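Local coordinates for axin interactor, dorsalization-associated protein (Danio rerio, PDB 2QZQ) that acts as a ventralizing factor in the embryo, binding axin to disrupt its homodimerization and so inhibiting axin-mediated JNK activation, at residues 31-42 and 84-95. Residues are numbered along the deposited sequence; the frame is centred on the assembly and turned at random.
Sequences CIDPYITVSVKD and AAIFFEFKHYKP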
ATOM      1  N   CYS A  31      -6.165  16.001  -4.270  1.00 17.86           N
ATOM      2  CA  CYS A  31      -5.828  15.440  -2.979  1.00 18.19           C
ATOM      3  C   CYS A  31      -4.629  16.169  -2.411  1.00 17.73           C
ATOM      4  O   CYS A  31      -3.585  16.282  -3.057  1.00 17.51           O
ATOM      5  CB  CYS A  31      -5.576  13.904  -3.049  1.00 17.25           C
ATOM      6  SG  CYS A  31      -7.011  12.983  -3.623  1.00 19.53           S
ATOM      7  N   ILE A  32      -4.820  16.696  -1.207  1.00 17.24           N
ATOM      8  CA  ILE A  32      -3.824  17.520  -0.525  1.00 16.76           C
ATOM      9  C   ILE A  32      -2.941  16.689   0.407  1.00 17.12           C
ATOM     10  O   ILE A  32      -3.441  15.904   1.223  1.00 17.82           O
ATOM     11  CB  ILE A  32      -4.524  18.675   0.301  1.00 17.19           C
ATOM     12  CG1 ILE A  32      -5.483  19.497  -0.592  1.00 16.09           C
ATOM     13  CG2 ILE A  32      -3.473  19.539   0.983  1.00 15.89           C
ATOM     14  CD1 ILE A  32      -4.831  20.114  -1.847  1.00 20.67           C
ATOM     15  N   ASP A  33      -1.628  16.854   0.260  1.00 16.24           N
ATOM     16  CA  ASP A  33      -0.623  16.177   1.099  1.00 16.97           C
ATOM     17  C   ASP A  33      -0.866  14.665   1.125  1.00 17.09           C
ATOM     18  O   ASP A  33      -0.998  14.056   2.192  1.00 16.87           O
ATOM     19  CB  ASP A  33      -0.609  16.749   2.518  1.00 17.64           C
ATOM     20  CG  ASP A  33      -0.152  18.207   2.553  1.00 18.28           C
ATOM     21  OD1 ASP A  33       0.454  18.667   1.577  1.00 20.25           O
ATOM     22  OD2 ASP A  33      -0.411  18.868   3.570  1.00 24.93           O
ATOM     23  N   PRO A  34      -0.925  14.065  -0.065  1.00 16.70           N
ATOM     24  CA  PRO A  34      -1.255  12.630  -0.126  1.00 16.86           C
ATOM     25  C   PRO A  34      -0.111  11.735   0.345  1.00 16.77           C
ATOM     26  O   PRO A  34       1.073  12.017   0.090  1.00 17.41           O
ATOM     27  CB  PRO A  34      -1.542  12.401  -1.610  1.00 16.26           C
ATOM     28  CG  PRO A  34      -0.692  13.422  -2.315  1.00 17.68           C
ATOM     29  CD  PRO A  34      -0.710  14.657  -1.403  1.00 16.20           C
ATOM     30  N   TYR A  35      -0.458  10.651   1.020  1.00 17.35           N
ATOM     31  CA  TYR A  35       0.543   9.634   1.353  1.00 16.47           C
ATOM     32  C   TYR A  35      -0.104   8.268   1.497  1.00 15.71           C
ATOM     33  O   TYR A  35      -1.321   8.134   1.426  1.00 15.44           O
ATOM     34  CB  TYR A  35       1.351   9.993   2.604  1.00 16.92           C
ATOM     35  CG  TYR A  35       0.574   9.971   3.900  1.00 17.63           C
ATOM     36  CD1 TYR A  35      -0.186  11.084   4.308  1.00 19.09           C
ATOM     37  CD2 TYR A  35       0.598   8.847   4.727  1.00 13.89           C
ATOM     38  CE1 TYR A  35      -0.900  11.065   5.516  1.00 19.64           C
ATOM     39  CE2 TYR A  35      -0.115   8.810   5.928  1.00 16.33           C
ATOM     40  CZ  TYR A  35      -0.846   9.942   6.325  1.00 18.90           C
ATOM     41  OH  TYR A  35      -1.548   9.904   7.512  1.00 18.98           O
ATOM     42  N   ILE A  36       0.729   7.249   1.674  1.00 14.91           N
ATOM     43  CA  ILE A  36       0.220   5.875   1.805  1.00 14.65           C
ATOM     44  C   ILE A  36       0.760   5.216   3.049  1.00 14.88           C
ATOM     45  O   ILE A  36       1.945   5.330   3.357  1.00 14.68           O
ATOM     46  CB  ILE A  36       0.531   5.036   0.535  1.00 15.11           C
ATOM     47  CG1 ILE A  36      -0.301   5.566  -0.641  1.00 14.18           C
ATOM     48  CG2 ILE A  36       0.254   3.477   0.763  1.00 14.16           C
ATOM     49  CD1 ILE A  36       0.018   4.868  -2.018  1.00 15.92           C
ATOM     50  N   THR A  37      -0.134   4.515   3.751  1.00 14.87           N
ATOM     51  CA  THR A  37       0.204   3.705   4.888  1.00 16.03           C
ATOM     52  C   THR A  37       0.187   2.264   4.420  1.00 16.55           C
ATOM     53  O   THR A  37      -0.823   1.782   3.865  1.00 16.20           O
ATOM     54  CB  THR A  37      -0.798   3.879   6.018  1.00 16.26           C
ATOM     55  OG1 THR A  37      -0.704   5.214   6.499  1.00 17.15           O
ATOM     56  CG2 THR A  37      -0.504   2.923   7.204  1.00 14.96           C
ATOM     57  N   VAL A  38       1.317   1.611   4.644  1.00 16.35           N
ATOM     58  CA  VAL A  38       1.506   0.204   4.291  1.00 16.61           C
ATOM     59  C   VAL A  38       1.583  -0.604   5.585  1.00 17.19           C
ATOM     60  O   VAL A  38       2.427  -0.349   6.464  1.00 17.44           O
ATOM     61  CB  VAL A  38       2.783  -0.027   3.428  1.00 16.73           C
ATOM     62  CG1 VAL A  38       2.936  -1.552   3.004  1.00 17.26           C
ATOM     63  CG2 VAL A  38       2.813   0.887   2.195  1.00 14.74           C
ATOM     64  N   SER A  39       0.676  -1.573   5.696  1.00 18.41           N
ATOM     65  CA  SER A  39       0.626  -2.451   6.828  1.00 18.65           C
ATOM     66  C   SER A  39       0.529  -3.911   6.332  1.00 19.99           C
ATOM     67  O   SER A  39       0.156  -4.160   5.185  1.00 18.84           O
ATOM     68  CB  SER A  39      -0.562  -2.099   7.729  1.00 18.31           C
ATOM     69  OG  SER A  39      -1.813  -2.232   7.068  1.00 18.34           O
ATOM     70  N   VAL A  40       0.898  -4.845   7.212  1.00 19.29           N
ATOM     71  CA  VAL A  40       0.749  -6.275   6.949  1.00 20.45           C
ATOM     72  C   VAL A  40      -0.157  -6.820   8.050  1.00 20.92           C
ATOM     73  O   VAL A  40       0.187  -6.731   9.246  1.00 21.18           O
ATOM     74  CB  VAL A  40       2.108  -6.996   6.940  1.00 20.31           C
ATOM     75  CG1 VAL A  40       1.929  -8.479   6.579  1.00 20.91           C
ATOM     76  CG2 VAL A  40       3.066  -6.325   5.921  1.00 20.54           C
ATOM     77  N   LYS A  41      -1.313  -7.345   7.648  1.00 20.84           N
ATOM     78  CA  LYS A  41      -2.360  -7.771   8.584  1.00 22.84           C
ATOM     79  C   LYS A  41      -2.568  -9.268   8.493  1.00 23.62           C
ATOM     80  O   LYS A  41      -2.479  -9.819   7.401  1.00 23.61           O
ATOM     81  CB  LYS A  41      -3.704  -7.076   8.261  1.00 22.56           C
ATOM     82  CG  LYS A  41      -3.712  -5.528   8.387  1.00 23.50           C
ATOM     83  CD  LYS A  41      -3.476  -5.066   9.801  1.00 24.27           C
ATOM     84  CE  LYS A  41      -4.127  -3.691  10.055  1.00 22.69           C
ATOM     85  NZ  LYS A  41      -3.201  -2.582   9.842  1.00 26.10           N
ATOM     86  N   ASP A  42      -2.857  -9.922   9.620  1.00 24.91           N
ATOM     87  CA  ASP A  42      -3.246 -11.348   9.572  1.00 25.98           C
ATOM     88  C   ASP A  42      -4.677 -11.520   9.060  1.00 25.81           C
ATOM     89  O   ASP A  42      -5.360 -10.539   8.732  1.00 24.98           O
ATOM     90  CB  ASP A  42      -2.977 -12.110  10.901  1.00 26.00           C
ATOM     91  CG  ASP A  42      -3.896 -11.694  12.058  1.00 28.12           C
ATOM     92  OD1 ASP A  42      -4.897 -10.981  11.860  1.00 29.70           O
ATOM     93  OD2 ASP A  42      -3.599 -12.093  13.209  1.00 29.48           O
ATOM     94  N   ALA A  84      -2.073 -13.893   5.602  1.00 25.36           N
ATOM     95  CA  ALA A  84      -1.663 -12.485   5.707  1.00 23.70           C
ATOM     96  C   ALA A  84      -1.959 -11.716   4.421  1.00 23.11           C
ATOM     97  O   ALA A  84      -2.077 -12.294   3.325  1.00 22.24           O
ATOM     98  CB  ALA A  84      -0.206 -12.374   6.068  1.00 23.56           C
ATOM     99  N   ALA A  85      -2.129 -10.405   4.562  1.00 21.20           N
ATOM    100  CA  ALA A  85      -2.256  -9.534   3.399  1.00 20.29           C
ATOM    101  C   ALA A  85      -1.516  -8.230   3.678  1.00 19.58           C
ATOM    102  O   ALA A  85      -1.418  -7.785   4.829  1.00 18.67           O
ATOM    103  CB  ALA A  85      -3.705  -9.246   3.105  1.00 20.80           C
ATOM    104  N   ILE A  86      -0.989  -7.642   2.619  1.00 18.39           N
ATOM    105  CA  ILE A  86      -0.358  -6.330   2.683  1.00 17.90           C
ATOM    106  C   ILE A  86      -1.400  -5.285   2.217  1.00 17.32           C
ATOM    107  O   ILE A  86      -1.945  -5.389   1.104  1.00 16.58           O
ATOM    108  CB  ILE A  86       0.898  -6.266   1.777  1.00 17.37           C
ATOM    109  CG1 ILE A  86       1.832  -7.477   2.033  1.00 17.60           C
ATOM    110  CG2 ILE A  86       1.698  -4.958   2.000  1.00 17.07           C
ATOM    111  CD1 ILE A  86       3.021  -7.509   1.090  1.00 18.91           C
ATOM    112  N   PHE A  87      -1.633  -4.281   3.059  1.00 17.15           N
ATOM    113  CA  PHE A  87      -2.575  -3.191   2.771  1.00 16.62           C
ATOM    114  C   PHE A  87      -1.854  -1.909   2.408  1.00 16.43           C
ATOM    115  O   PHE A  87      -0.775  -1.641   2.917  1.00 16.38           O
ATOM    116  CB  PHE A  87      -3.423  -2.923   4.014  1.00 16.93           C
ATOM    117  CG  PHE A  87      -4.558  -3.866   4.162  1.00 16.97           C
ATOM    118  CD1 PHE A  87      -5.818  -3.514   3.709  1.00 14.91           C
ATOM    119  CD2 PHE A  87      -4.366  -5.119   4.740  1.00 18.92           C
ATOM    120  CE1 PHE A  87      -6.911  -4.442   3.827  1.00 19.31           C
ATOM    121  CE2 PHE A  87      -5.425  -6.029   4.856  1.00 18.67           C
ATOM    122  CZ  PHE A  87      -6.695  -5.680   4.396  1.00 17.21           C
ATOM    123  N   PHE A  88      -2.467  -1.127   1.515  1.00 15.20           N
ATOM    124  CA  PHE A  88      -1.973   0.157   1.083  1.00 14.97           C
ATOM    125  C   PHE A  88      -3.174   1.066   1.232  1.00 15.35           C
ATOM    126  O   PHE A  88      -4.178   0.848   0.553  1.00 14.57           O
ATOM    127  CB  PHE A  88      -1.542   0.122  -0.393  1.00 15.76           C
ATOM    128  CG  PHE A  88      -0.593  -0.995  -0.696  1.00 16.21           C
ATOM    129  CD1 PHE A  88       0.773  -0.793  -0.658  1.00 16.88           C
ATOM    130  CD2 PHE A  88      -1.082  -2.281  -0.939  1.00 18.97           C
ATOM    131  CE1 PHE A  88       1.665  -1.864  -0.900  1.00 20.67           C
ATOM    132  CE2 PHE A  88      -0.212  -3.327  -1.185  1.00 19.48           C
ATOM    133  CZ  PHE A  88       1.157  -3.124  -1.142  1.00 18.53           C
ATOM    134  N   GLU A  89      -3.091   1.994   2.180  1.00 15.01           N
ATOM    135  CA  GLU A  89      -4.188   2.946   2.448  1.00 15.51           C
ATOM    136  C   GLU A  89      -3.732   4.312   1.994  1.00 15.23           C
ATOM    137  O   GLU A  89      -2.722   4.792   2.472  1.00 15.81           O
ATOM    138  CB  GLU A  89      -4.499   3.011   3.931  1.00 14.98           C
ATOM    139  CG  GLU A  89      -5.090   1.729   4.505  1.00 16.75           C
ATOM    140  CD  GLU A  89      -5.318   1.852   5.990  1.00 19.84           C
ATOM    141  OE1 GLU A  89      -4.327   1.741   6.748  1.00 21.89           O
ATOM    142  OE2 GLU A  89      -6.474   2.081   6.380  1.00 20.29           O
ATOM    143  N   PHE A  90      -4.489   4.914   1.081  1.00 15.08           N
ATOM    144  CA  PHE A  90      -4.185   6.227   0.561  1.00 15.52           C
ATOM    145  C   PHE A  90      -4.862   7.255   1.458  1.00 15.55           C
ATOM    146  O   PHE A  90      -6.077   7.216   1.662  1.00 14.94           O
ATOM    147  CB  PHE A  90      -4.669   6.359  -0.866  1.00 15.67           C
ATOM    148  CG  PHE A  90      -4.457   7.730  -1.456  1.00 15.73           C
ATOM    149  CD1 PHE A  90      -3.304   8.023  -2.148  1.00 14.17           C
ATOM    150  CD2 PHE A  90      -5.431   8.728  -1.293  1.00 13.72           C
ATOM    151  CE1 PHE A  90      -3.120   9.309  -2.692  1.00 17.24           C
ATOM    152  CE2 PHE A  90      -5.263   9.980  -1.814  1.00 14.81           C
ATOM    153  CZ  PHE A  90      -4.102  10.278  -2.528  1.00 15.85           C
ATOM    154  N   LYS A  91      -4.037   8.143   2.019  1.00 15.84           N
ATOM    155  CA  LYS A  91      -4.501   9.148   2.971  1.00 15.78           C
ATOM    156  C   LYS A  91      -4.177  10.544   2.471  1.00 16.10           C
ATOM    157  O   LYS A  91      -3.205  10.747   1.741  1.00 16.51           O
ATOM    158  CB  LYS A  91      -3.846   8.894   4.314  1.00 15.78           C
ATOM    159  CG  LYS A  91      -4.344   7.572   4.984  1.00 16.57           C
ATOM    160  CD  LYS A  91      -3.666   7.337   6.296  1.00 15.54           C
ATOM    161  CE  LYS A  91      -3.993   5.977   6.863  1.00 17.42           C
ATOM    162  NZ  LYS A  91      -3.149   5.728   8.076  1.00 18.08           N
ATOM    163  N   HIS A  92      -4.995  11.516   2.882  1.00 16.16           N
ATOM    164  CA  HIS A  92      -4.857  12.878   2.401  1.00 15.41           C
ATOM    165  C   HIS A  92      -5.538  13.825   3.398  1.00 15.70           C
ATOM    166  O   HIS A  92      -6.379  13.404   4.229  1.00 15.17           O
ATOM    167  CB  HIS A  92      -5.384  13.039   0.952  1.00 15.47           C
ATOM    168  CG  HIS A  92      -6.873  12.875   0.816  1.00 17.33           C
ATOM    169  ND1 HIS A  92      -7.535  11.705   1.140  1.00 22.09           N
ATOM    170  CD2 HIS A  92      -7.830  13.742   0.417  1.00 18.11           C
ATOM    171  CE1 HIS A  92      -8.831  11.866   0.947  1.00 20.21           C
ATOM    172  NE2 HIS A  92      -9.036  13.088   0.501  1.00 23.43           N
ATOM    173  N   TYR A  93      -5.149  15.091   3.303  1.00 15.32           N
ATOM    174  CA  TYR A  93      -5.647  16.126   4.217  1.00 16.79           C
ATOM    175  C   TYR A  93      -6.917  16.727   3.646  1.00 16.06           C
ATOM    176  O   TYR A  93      -6.899  17.222   2.526  1.00 16.33           O
ATOM    177  CB  TYR A  93      -4.591  17.241   4.349  1.00 17.00           C
ATOM    178  CG  TYR A  93      -5.065  18.409   5.203  1.00 17.49           C
ATOM    179  CD1 TYR A  93      -5.155  18.272   6.582  1.00 18.15           C
ATOM    180  CD2 TYR A  93      -5.435  19.625   4.621  1.00 18.89           C
ATOM    181  CE1 TYR A  93      -5.587  19.340   7.401  1.00 18.25           C
ATOM    182  CE2 TYR A  93      -5.858  20.698   5.421  1.00 20.26           C
ATOM    183  CZ  TYR A  93      -5.941  20.544   6.803  1.00 18.03           C
ATOM    184  OH  TYR A  93      -6.372  21.590   7.612  1.00 20.20           O
ATOM    185  N   LYS A  94      -8.001  16.722   4.426  1.00 16.77           N
ATOM    186  CA  LYS A  94      -9.282  17.302   3.971  1.00 17.84           C
ATOM    187  C   LYS A  94      -9.416  18.721   4.531  1.00 17.38           C
ATOM    188  O   LYS A  94      -9.611  18.900   5.750  1.00 17.35           O
ATOM    189  CB  LYS A  94     -10.468  16.444   4.413  1.00 19.16           C
ATOM    190  CG  LYS A  94     -10.538  15.082   3.723  1.00 21.05           C
ATOM    191  CD  LYS A  94     -11.784  14.349   4.185  1.00 27.98           C
ATOM    192  CE  LYS A  94     -12.875  14.300   3.107  1.00 30.85           C
ATOM    193  NZ  LYS A  94     -13.802  13.139   3.400  1.00 30.46           N
ATOM    194  N   PRO A  95      -9.276  19.740   3.662  1.00 17.56           N
ATOM    195  CA  PRO A  95      -9.178  21.108   4.203  1.00 17.13           C
ATOM    196  C   PRO A  95     -10.432  21.637   4.891  1.00 17.74           C
ATOM    197  O   PRO A  95     -10.324  22.526   5.757  1.00 18.34           O
ATOM    198  CB  PRO A  95      -8.854  21.959   2.954  1.00 17.31           C
ATOM    199  CG  PRO A  95      -8.402  20.991   1.930  1.00 17.50           C
ATOM    200  CD  PRO A  95      -9.156  19.729   2.198  1.00 16.73           C
TER
HETATM  201  O   HOH W   1      -0.895   7.751   9.150  1.00 29.40           O
HETATM  202  O   HOH W   2      -2.255   0.053   5.667  1.00 17.33           O
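Two antiparallel strands of the C2-type beta sandwich that forms the C-terminal domain, 34-41 and 85-94, pair Tyr-35 with Lys-91, Thr-37 with Glu-89, Ser-39 with Phe-87 and Lys-41 with Ala-85, each through two backbone hydrogen bonds. The ladder illustrates how alternation along a strand gives a sheet one apolar face and one mixed face that carries the hydroxyls and charges.

On the mixed face, chi1 of 68° turns the Tyr-35 ring toward Lys-91, whose CB sits over one ring face, offset toward the rim, in a CH-pi contact 3.9 Å from the centroid. The lysine chain runs on extended, and NZ reaches Thr-37 OG1 at 3.0 Å; that hydroxyl is also hydrogen-bonded to Asp-53 OD1. A water bridges Lys-91 NZ and Tyr-35 OH. A second water donates to Thr-37 O and Glu-89 OE1 (2.9 Å each) and accepts from Ser-39 OG, while Glu-89 OE2 is hydrogen-bonded to Thr-127 OG1. Lys-41 CG lies 3.7 Å from Phe-87 CD2, the side chains crossing at about a right angle; Lys-41 NZ forms a salt bridge with Asp-47.

On the apolar face, Val-38 lies alongside Phe-88, with CG2 3.9 Å from CD1, and its CG1 meets Ile-86 CG2 at 3.8 Å. With CG anti to the backbone N (chi1 177°), the Phe-90 ring leans back toward the partner strand, bringing CZ to 3.5 Å from Pro-34 CB.

Strands 15-24 and 64-72 pack against this apolar face, completing the sandwich interior. Across the mixed one, Phe-129 makes a cation-pi contact with Lys-41 and stands edge-to-face to Phe-87; strands 52-53 and 99-109 flank the pair within the sheet.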